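Local coordinates for serine-rich secreted cell wall anchored (LPXTG-motif ) protein (Lactobacillus reuteri ATCC 53608, PDB 5NXK) that probably acts as a bacterial surface adhesin, using a right-handed beta-solenoid binding region to attach the gut symbiont to its host, at residues Gly96-Tyr102 / Gly120-Leu126; Ser166-Ile171 / Ser198-Thr204. All blocks are in the same frame, centred on the assembly; numbering follows the deposited sequence.

Interaction 1: residues Gly96-Tyr102 / Gly120-Leu126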
ATOM      1  N   GLY A  96      12.744   9.866   7.949  1.00 21.03           N
ATOM      2  CA  GLY A  96      13.592   9.372   6.879  1.00 24.52           C
ATOM      3  C   GLY A  96      12.950   8.227   6.107  1.00 29.43           C
ATOM      4  O   GLY A  96      11.727   8.181   5.941  1.00 30.97           O
ATOM      5  N   VAL A  97      13.778   7.292   5.651  1.00 22.80           N
ATOM      6  CA  VAL A  97      13.332   6.200   4.789  1.00 28.19           C
ATOM      7  C   VAL A  97      12.706   5.033   5.571  1.00 27.28           C
ATOM      8  O   VAL A  97      13.327   4.490   6.497  1.00 31.20           O
ATOM      9  CB  VAL A  97      14.518   5.659   3.941  1.00 25.67           C
ATOM     10  CG1 VAL A  97      14.095   4.434   3.129  1.00 28.23           C
ATOM     11  CG2 VAL A  97      15.064   6.756   3.025  1.00 25.43           C
ATOM     12  N   ASP A  98      11.480   4.664   5.182  1.00 22.41           N
ATOM     13  CA  ASP A  98      10.804   3.450   5.652  1.00 21.74           C
ATOM     14  C   ASP A  98      10.483   2.586   4.444  1.00 25.72           C
ATOM     15  O   ASP A  98       9.914   3.071   3.459  1.00 23.73           O
ATOM     16  CB  ASP A  98       9.483   3.745   6.365  1.00 22.23           C
ATOM     17  CG  ASP A  98       9.658   4.487   7.664  1.00 26.26           C
ATOM     18  OD1 ASP A  98      10.607   4.183   8.412  1.00 30.24           O
ATOM     19  OD2 ASP A  98       8.827   5.378   7.924  1.00 27.94           O
ATOM     20  N   THR A  99      10.815   1.311   4.535  1.00 25.14           N
ATOM     21  CA  THR A  99      10.478   0.342   3.511  1.00 30.03           C
ATOM     22  C   THR A  99       9.789  -0.836   4.186  1.00 31.10           C
ATOM     23  O   THR A  99      10.313  -1.371   5.154  1.00 29.67           O
ATOM     24  CB  THR A  99      11.732  -0.113   2.755  1.00 27.57           C
ATOM     25  OG1 THR A  99      12.325   1.029   2.112  1.00 31.21           O
ATOM     26  CG2 THR A  99      11.379  -1.163   1.704  1.00 30.94           C
ATOM     27  N   VAL A 100       8.598  -1.195   3.702  1.00 24.92           N
ATOM     28  CA  VAL A 100       7.831  -2.313   4.234  1.00 19.06           C
ATOM     29  C   VAL A 100       7.661  -3.352   3.126  1.00 25.28           C
ATOM     30  O   VAL A 100       7.324  -3.027   1.967  1.00 23.74           O
ATOM     31  CB  VAL A 100       6.439  -1.872   4.756  1.00 23.25           C
ATOM     32  CG1 VAL A 100       5.610  -3.084   5.171  1.00 21.04           C
ATOM     33  CG2 VAL A 100       6.576  -0.865   5.914  1.00 23.28           C
ATOM     34  N   THR A 101       7.909  -4.604   3.468  1.00 26.39           N
ATOM     35  CA  THR A 101       7.752  -5.695   2.526  1.00 29.66           C
ATOM     36  C   THR A 101       6.798  -6.726   3.096  1.00 26.58           C
ATOM     37  O   THR A 101       7.008  -7.225   4.201  1.00 28.27           O
ATOM     38  CB  THR A 101       9.109  -6.346   2.209  1.00 28.14           C
ATOM     39  OG1 THR A 101       9.945  -5.375   1.587  1.00 31.00           O
ATOM     40  CG2 THR A 101       8.945  -7.546   1.270  1.00 26.32           C
ATOM     41  N   TYR A 102       5.734  -7.013   2.356  1.00 22.90           N
ATOM     42  CA  TYR A 102       4.815  -8.095   2.694  1.00 25.66           C
ATOM     43  C   TYR A 102       5.077  -9.252   1.753  1.00 23.82           C
ATOM     44  O   TYR A 102       4.939  -9.107   0.542  1.00 28.05           O
ATOM     45  CB  TYR A 102       3.353  -7.668   2.554  1.00 24.35           C
ATOM     46  CG  TYR A 102       2.775  -6.808   3.658  1.00 27.02           C
ATOM     47  CD1 TYR A 102       3.517  -6.457   4.781  1.00 25.56           C
ATOM     48  CD2 TYR A 102       1.465  -6.344   3.563  1.00 26.23           C
ATOM     49  CE1 TYR A 102       2.954  -5.670   5.796  1.00 22.11           C
ATOM     50  CE2 TYR A 102       0.903  -5.564   4.554  1.00 31.42           C
ATOM     51  CZ  TYR A 102       1.653  -5.230   5.667  1.00 28.75           C
ATOM     52  OH  TYR A 102       1.075  -4.446   6.635  1.00 28.82           O
ATOM     53  N   GLY A 120      10.727  11.308   4.164  1.00 19.99           N
ATOM     54  CA  GLY A 120      11.594  10.426   3.400  1.00 22.55           C
ATOM     55  C   GLY A 120      10.840   9.419   2.546  1.00 25.21           C
ATOM     56  O   GLY A 120       9.606   9.290   2.645  1.00 21.43           O
ATOM     57  N   VAL A 121      11.592   8.668   1.742  1.00 23.35           N
ATOM     58  CA  VAL A 121      10.993   7.743   0.773  1.00 20.40           C
ATOM     59  C   VAL A 121      10.262   6.611   1.467  1.00 25.12           C
ATOM     60  O   VAL A 121      10.846   5.895   2.286  1.00 23.20           O
ATOM     61  CB  VAL A 121      12.061   7.159  -0.182  1.00 24.17           C
ATOM     62  CG1 VAL A 121      11.448   6.124  -1.127  1.00 25.28           C
ATOM     63  CG2 VAL A 121      12.733   8.283  -0.968  1.00 28.52           C
ATOM     64  N   LYS A 122       8.976   6.462   1.129  1.00 22.63           N
ATOM     65  CA  LYS A 122       8.125   5.407   1.679  1.00 20.45           C
ATOM     66  C   LYS A 122       7.773   4.373   0.614  1.00 24.41           C
ATOM     67  O   LYS A 122       7.124   4.693  -0.395  1.00 24.39           O
ATOM     68  CB  LYS A 122       6.842   5.995   2.268  1.00 21.13           C
ATOM     69  CG  LYS A 122       7.074   7.192   3.173  1.00 20.75           C
ATOM     70  CD  LYS A 122       7.982   6.817   4.341  1.00 22.52           C
ATOM     71  CE  LYS A 122       7.952   7.900   5.440  1.00 23.97           C
ATOM     72  NZ  LYS A 122       9.018   7.652   6.458  1.00 23.66           N
ATOM     73  N   THR A 123       8.183   3.137   0.872  1.00 20.24           N
ATOM     74  CA  THR A 123       8.045   2.049  -0.077  1.00 26.08           C
ATOM     75  C   THR A 123       7.332   0.838   0.530  1.00 26.13           C
ATOM     76  O   THR A 123       7.683   0.380   1.619  1.00 23.41           O
ATOM     77  CB  THR A 123       9.439   1.600  -0.597  1.00 26.58           C
ATOM     78  OG1 THR A 123      10.136   2.733  -1.141  1.00 25.00           O
ATOM     79  CG2 THR A 123       9.301   0.533  -1.670  1.00 24.51           C
ATOM     80  N   LEU A 124       6.354   0.309  -0.201  1.00 23.23           N
ATOM     81  CA  LEU A 124       5.717  -0.956   0.141  1.00 21.72           C
ATOM     82  C   LEU A 124       5.984  -1.972  -0.955  1.00 27.69           C
ATOM     83  O   LEU A 124       5.568  -1.790  -2.104  1.00 24.24           O
ATOM     84  CB  LEU A 124       4.211  -0.780   0.335  1.00 24.43           C
ATOM     85  CG  LEU A 124       3.393  -2.064   0.544  1.00 25.26           C
ATOM     86  CD1 LEU A 124       3.782  -2.734   1.872  1.00 22.34           C
ATOM     87  CD2 LEU A 124       1.901  -1.756   0.523  1.00 23.17           C
ATOM     88  N   ASN A 125       6.670  -3.052  -0.603  1.00 25.31           N
ATOM     89  CA  ASN A 125       6.900  -4.124  -1.560  1.00 26.77           C
ATOM     90  C   ASN A 125       5.925  -5.262  -1.276  1.00 29.91           C
ATOM     91  O   ASN A 125       5.710  -5.632  -0.119  1.00 29.25           O
ATOM     92  CB  ASN A 125       8.348  -4.618  -1.496  1.00 22.80           C
ATOM     93  CG  ASN A 125       9.339  -3.537  -1.852  1.00 27.93           C
ATOM     94  OD1 ASN A 125       9.235  -2.912  -2.905  1.00 28.01           O
ATOM     95  ND2 ASN A 125      10.304  -3.297  -0.971  1.00 32.00           N
ATOM     96  N   LEU A 126       5.313  -5.792  -2.331  1.00 23.91           N
ATOM     97  CA  LEU A 126       4.338  -6.855  -2.203  1.00 19.71           C
ATOM     98  C   LEU A 126       4.878  -8.061  -2.953  1.00 25.39           C
ATOM     99  O   LEU A 126       5.066  -8.013  -4.172  1.00 27.28           O
ATOM    100  CB  LEU A 126       2.965  -6.422  -2.742  1.00 21.36           C
ATOM    101  CG  LEU A 126       2.368  -5.191  -2.052  1.00 25.17           C
ATOM    102  CD1 LEU A 126       1.044  -4.797  -2.698  1.00 25.42           C
ATOM    103  CD2 LEU A 126       2.195  -5.443  -0.543  1.00 23.61           C
TER
HETATM  104  O   HOH W   1      11.694   3.397   1.011  1.00 24.60           O
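Asp98 and Lys122 lie side by side and point the same way, into the interior of a beta-solenoid, where strands 97-102 and 122-126 are parallel rungs of successive coils, their axes 4.6 Å apart. Lys122 bends at chi2 (-59°) and then runs extended, which carries its ammonium back toward the turn before strand 97-102. There Lys122 NZ sits 2.7 Å from Asp98 OD2, in a salt bridge that meets OD2 from above the carboxylate plane, and 2.8 Å from Gly96 O. Ser94 O takes a third bond from NZ and Ser94 OG holds Asp98 OD1, so this buried charge pair is held by several bonds, which probably favours its ionised form. Farther along the same face the chemistry turns apolar. Val100 and Leu124 cross at a slant, with Val100 CG1 against Leu124 CD1 at 3.8 Å, and Leu126 CD2 reaches the CB of Tyr102. Between the rungs the backbone ladder runs from Asp98 N to Tyr102 N; its Val100 N to Thr123 O bond is almost straight at 174°.

The other face carries Thr99, Thr101, Thr123 and Asn125 and is partly open. Asn125 leans across toward the 97-102 strand, its ND2 giving a weak bond to Thr101 OG1 and touching Thr99 CG2, while its OD1 is taken by Asn170 of the next rung. Thr99 and Thr123 lie side by side, both hydroxyls turned anti to their carbonyl carbons, where one water reaches the two, 2.7 Å from Thr99 OG1 and from Thr123 OG1, while donating to Val121 O.

Interaction 2: residues Ser166-Ile171 / Ser198-Thr204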
ATOM      1  N   SER A 166       3.381   6.781   0.345  1.00 22.62           N
ATOM      2  CA  SER A 166       3.729   8.012  -0.345  1.00 20.66           C
ATOM      3  C   SER A 166       4.414   7.803  -1.698  1.00 21.02           C
ATOM      4  O   SER A 166       4.039   8.438  -2.692  1.00 21.75           O
ATOM      5  CB  SER A 166       4.619   8.869   0.558  1.00 24.50           C
ATOM      6  OG  SER A 166       4.809  10.145  -0.024  1.00 21.42           O
ATOM      7  N   ASN A 167       5.423   6.936  -1.750  1.00 16.44           N
ATOM      8  CA  ASN A 167       6.322   6.956  -2.913  1.00 23.21           C
ATOM      9  C   ASN A 167       6.331   5.748  -3.824  1.00 20.66           C
ATOM     10  O   ASN A 167       6.499   5.897  -5.038  1.00 25.44           O
ATOM     11  CB  ASN A 167       7.752   7.202  -2.449  1.00 20.86           C
ATOM     12  CG  ASN A 167       7.865   8.460  -1.638  1.00 21.06           C
ATOM     13  OD1 ASN A 167       8.025   8.397  -0.422  1.00 22.74           O
ATOM     14  ND2 ASN A 167       7.731   9.613  -2.293  1.00 19.61           N
ATOM     15  N   ALA A 168       6.241   4.548  -3.264  1.00 18.38           N
ATOM     16  CA  ALA A 168       6.295   3.387  -4.150  1.00 22.45           C
ATOM     17  C   ALA A 168       5.537   2.180  -3.644  1.00 22.32           C
ATOM     18  O   ALA A 168       5.625   1.830  -2.474  1.00 20.29           O
ATOM     19  CB  ALA A 168       7.745   3.008  -4.417  1.00 24.19           C
ATOM     20  N   ILE A 169       4.765   1.560  -4.524  1.00 18.14           N
ATOM     21  CA  ILE A 169       4.243   0.223  -4.245  1.00 23.47           C
ATOM     22  C   ILE A 169       4.740  -0.680  -5.370  1.00 24.93           C
ATOM     23  O   ILE A 169       4.436  -0.457  -6.547  1.00 22.32           O
ATOM     24  CB  ILE A 169       2.711   0.207  -4.154  1.00 22.59           C
ATOM     25  CG1 ILE A 169       2.232   1.099  -3.005  1.00 20.04           C
ATOM     26  CG2 ILE A 169       2.187  -1.203  -3.940  1.00 20.15           C
ATOM     27  CD1 ILE A 169       0.734   1.225  -2.969  1.00 23.49           C
ATOM     28  N   ASN A 170       5.537  -1.678  -5.013  1.00 19.54           N
ATOM     29  CA  ASN A 170       6.148  -2.537  -6.017  1.00 24.89           C
ATOM     30  C   ASN A 170       5.596  -3.945  -5.885  1.00 29.47           C
ATOM     31  O   ASN A 170       5.755  -4.571  -4.850  1.00 29.06           O
ATOM     32  CB  ASN A 170       7.673  -2.579  -5.849  1.00 19.95           C
ATOM     33  CG  ASN A 170       8.316  -1.209  -5.935  1.00 25.03           C
ATOM     34  OD1 ASN A 170       8.090  -0.459  -6.885  1.00 25.45           O
ATOM     35  ND2 ASN A 170       9.124  -0.870  -4.923  1.00 18.93           N
ATOM     36  N   ILE A 171       4.993  -4.460  -6.942  1.00 22.99           N
ATOM     37  CA  ILE A 171       4.593  -5.860  -6.982  1.00 22.88           C
ATOM     38  C   ILE A 171       5.782  -6.615  -7.543  1.00 20.99           C
ATOM     39  O   ILE A 171       6.193  -6.398  -8.681  1.00 29.03           O
ATOM     40  CB  ILE A 171       3.324  -6.108  -7.836  1.00 24.15           C
ATOM     41  CG1 ILE A 171       2.060  -5.608  -7.124  1.00 28.75           C
ATOM     42  CG2 ILE A 171       3.121  -7.595  -8.078  1.00 22.43           C
ATOM     43  CD1 ILE A 171       1.982  -4.123  -6.880  1.00 27.42           C
ATOM     44  N   SER A 198      11.408  13.379  -2.133  1.00 23.08           N
ATOM     45  CA  SER A 198      11.515  12.959  -3.543  1.00 23.86           C
ATOM     46  C   SER A 198      10.424  13.459  -4.473  1.00 22.87           C
ATOM     47  O   SER A 198      10.701  13.719  -5.645  1.00 24.22           O
ATOM     48  CB  SER A 198      11.562  11.425  -3.640  1.00 27.46           C
ATOM     49  OG  SER A 198      10.293  10.846  -3.358  1.00 27.70           O
ATOM     50  N   GLY A 199       9.190  13.575  -3.987  1.00 19.29           N
ATOM     51  CA  GLY A 199       8.099  14.008  -4.846  1.00 18.24           C
ATOM     52  C   GLY A 199       7.751  13.025  -5.957  1.00 18.33           C
ATOM     53  O   GLY A 199       7.118  13.384  -6.957  1.00 23.58           O
ATOM     54  N   ILE A 200       8.131  11.771  -5.761  1.00 21.37           N
ATOM     55  CA  ILE A 200       7.905  10.717  -6.750  1.00 25.00           C
ATOM     56  C   ILE A 200       6.902   9.693  -6.224  1.00 23.94           C
ATOM     57  O   ILE A 200       7.035   9.223  -5.093  1.00 22.72           O
ATOM     58  CB  ILE A 200       9.221   9.992  -7.087  1.00 18.10           C
ATOM     59  CG1 ILE A 200      10.220  10.983  -7.693  1.00 21.54           C
ATOM     60  CG2 ILE A 200       8.978   8.804  -8.037  1.00 18.79           C
ATOM     61  CD1 ILE A 200      11.633  10.417  -7.803  1.00 22.14           C
ATOM     62  N   SER A 201       5.894   9.369  -7.032  1.00 21.22           N
ATOM     63  CA  SER A 201       4.922   8.340  -6.663  1.00 22.86           C
ATOM     64  C   SER A 201       4.851   7.289  -7.768  1.00 23.71           C
ATOM     65  O   SER A 201       4.483   7.603  -8.901  1.00 22.19           O
ATOM     66  CB  SER A 201       3.538   8.952  -6.423  1.00 22.94           C
ATOM     67  OG  SER A 201       3.545   9.800  -5.284  1.00 20.82           O
ATOM     68  N   THR A 202       5.124   6.036  -7.415  1.00 22.24           N
ATOM     69  CA  THR A 202       5.297   4.967  -8.408  1.00 23.85           C
ATOM     70  C   THR A 202       4.661   3.651  -8.003  1.00 22.19           C
ATOM     71  O   THR A 202       4.835   3.211  -6.882  1.00 23.28           O
ATOM     72  CB  THR A 202       6.792   4.698  -8.668  1.00 25.04           C
ATOM     73  OG1 THR A 202       7.392   5.878  -9.201  1.00 28.61           O
ATOM     74  CG2 THR A 202       6.982   3.569  -9.666  1.00 25.13           C
ATOM     75  N   VAL A 203       3.901   3.047  -8.910  1.00 19.66           N
ATOM     76  CA  VAL A 203       3.479   1.653  -8.772  1.00 21.79           C
ATOM     77  C   VAL A 203       4.152   0.832  -9.853  1.00 23.82           C
ATOM     78  O   VAL A 203       4.107   1.211 -11.026  1.00 21.47           O
ATOM     79  CB  VAL A 203       1.961   1.493  -8.883  1.00 21.74           C
ATOM     80  CG1 VAL A 203       1.558  -0.002  -8.824  1.00 19.28           C
ATOM     81  CG2 VAL A 203       1.274   2.297  -7.776  1.00 22.92           C
ATOM     82  N   THR A 204       4.815  -0.258  -9.476  1.00 20.23           N
ATOM     83  CA  THR A 204       5.406  -1.135 -10.494  1.00 19.44           C
ATOM     84  C   THR A 204       4.823  -2.532 -10.373  1.00 23.57           C
ATOM     85  O   THR A 204       4.457  -2.962  -9.281  1.00 24.00           O
ATOM     86  CB  THR A 204       6.940  -1.252 -10.383  1.00 21.85           C
ATOM     87  OG1 THR A 204       7.280  -1.941  -9.166  1.00 24.41           O
ATOM     88  CG2 THR A 204       7.581   0.119 -10.377  1.00 24.16           C
TER
HETATM   89  O   HOH W   2      10.204  11.113  -0.528  1.00 23.60           O
HETATM   90  O   HOH W   3       8.117  -4.381  -9.157  1.00 23.80           O
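Strands 168-171 and 200-204 run parallel, 13° apart in direction and 4.7 Å between axes, with Ala168, Ile169 and Asn170 level with Thr202, Val203 and Thr204. The ladder runs from Asn167 O, which Thr202 N meets from above the carbonyl plane, to Ile171 N on Thr204 O. Asn167, at the turn into the strand, works as a side-chain extension of that ladder: its ND2 donates to Ile200 O at 2.9 Å, with the acceptor lying in the amide plane. The other end of the amide, OD1, receives Lys122 N, so its rotation is fixed from both sides. Nearby, Ser201 OG reaches back to Ser166 O at 3.0 Å, nearly in line with the carbonyl bond.

At the far end Asn170 and Thr204 meet on the partly exposed face. The Thr204 hydroxyl is tucked between its own backbone N and carbonyl carbon (chi1 67°), which brings OG1 within 2.8 Å of Asn170 OD1, and it donates there; a water donates to OG1 in turn and also to Ile171 O. On the inner face the apolar contact is loose, Ile169 CB to Val203 CG2 at 4.4 Å.

The pair is flanked on one edge by strand 122-127 and on the other by strand 230-235, where Val203 touches Phe233. Strand 186-191 closes the inner face, bringing Met188 and Leu190 onto Ile169, and Leu190 onto Val203.

How the interactions relate
Interactions 1 and 2 belong to one parallel sheet of the solenoid and are in series: strand 122-127, second in the first pair, is the direct neighbour of strand 168-171, first in the second. The backbone bond from Leu124 N to Ala168 O helps join them, and asparagine side chains extend a polar row along the outer face from one contact to the next. Both contacts have a buried inner side and a partly exposed outer one. They differ at the start of their strands: 96-102/120-126 buries a salt bridge there, whereas 166-171/198-204 uses neutral amide and hydroxyl groups bonded to backbone carbonyls.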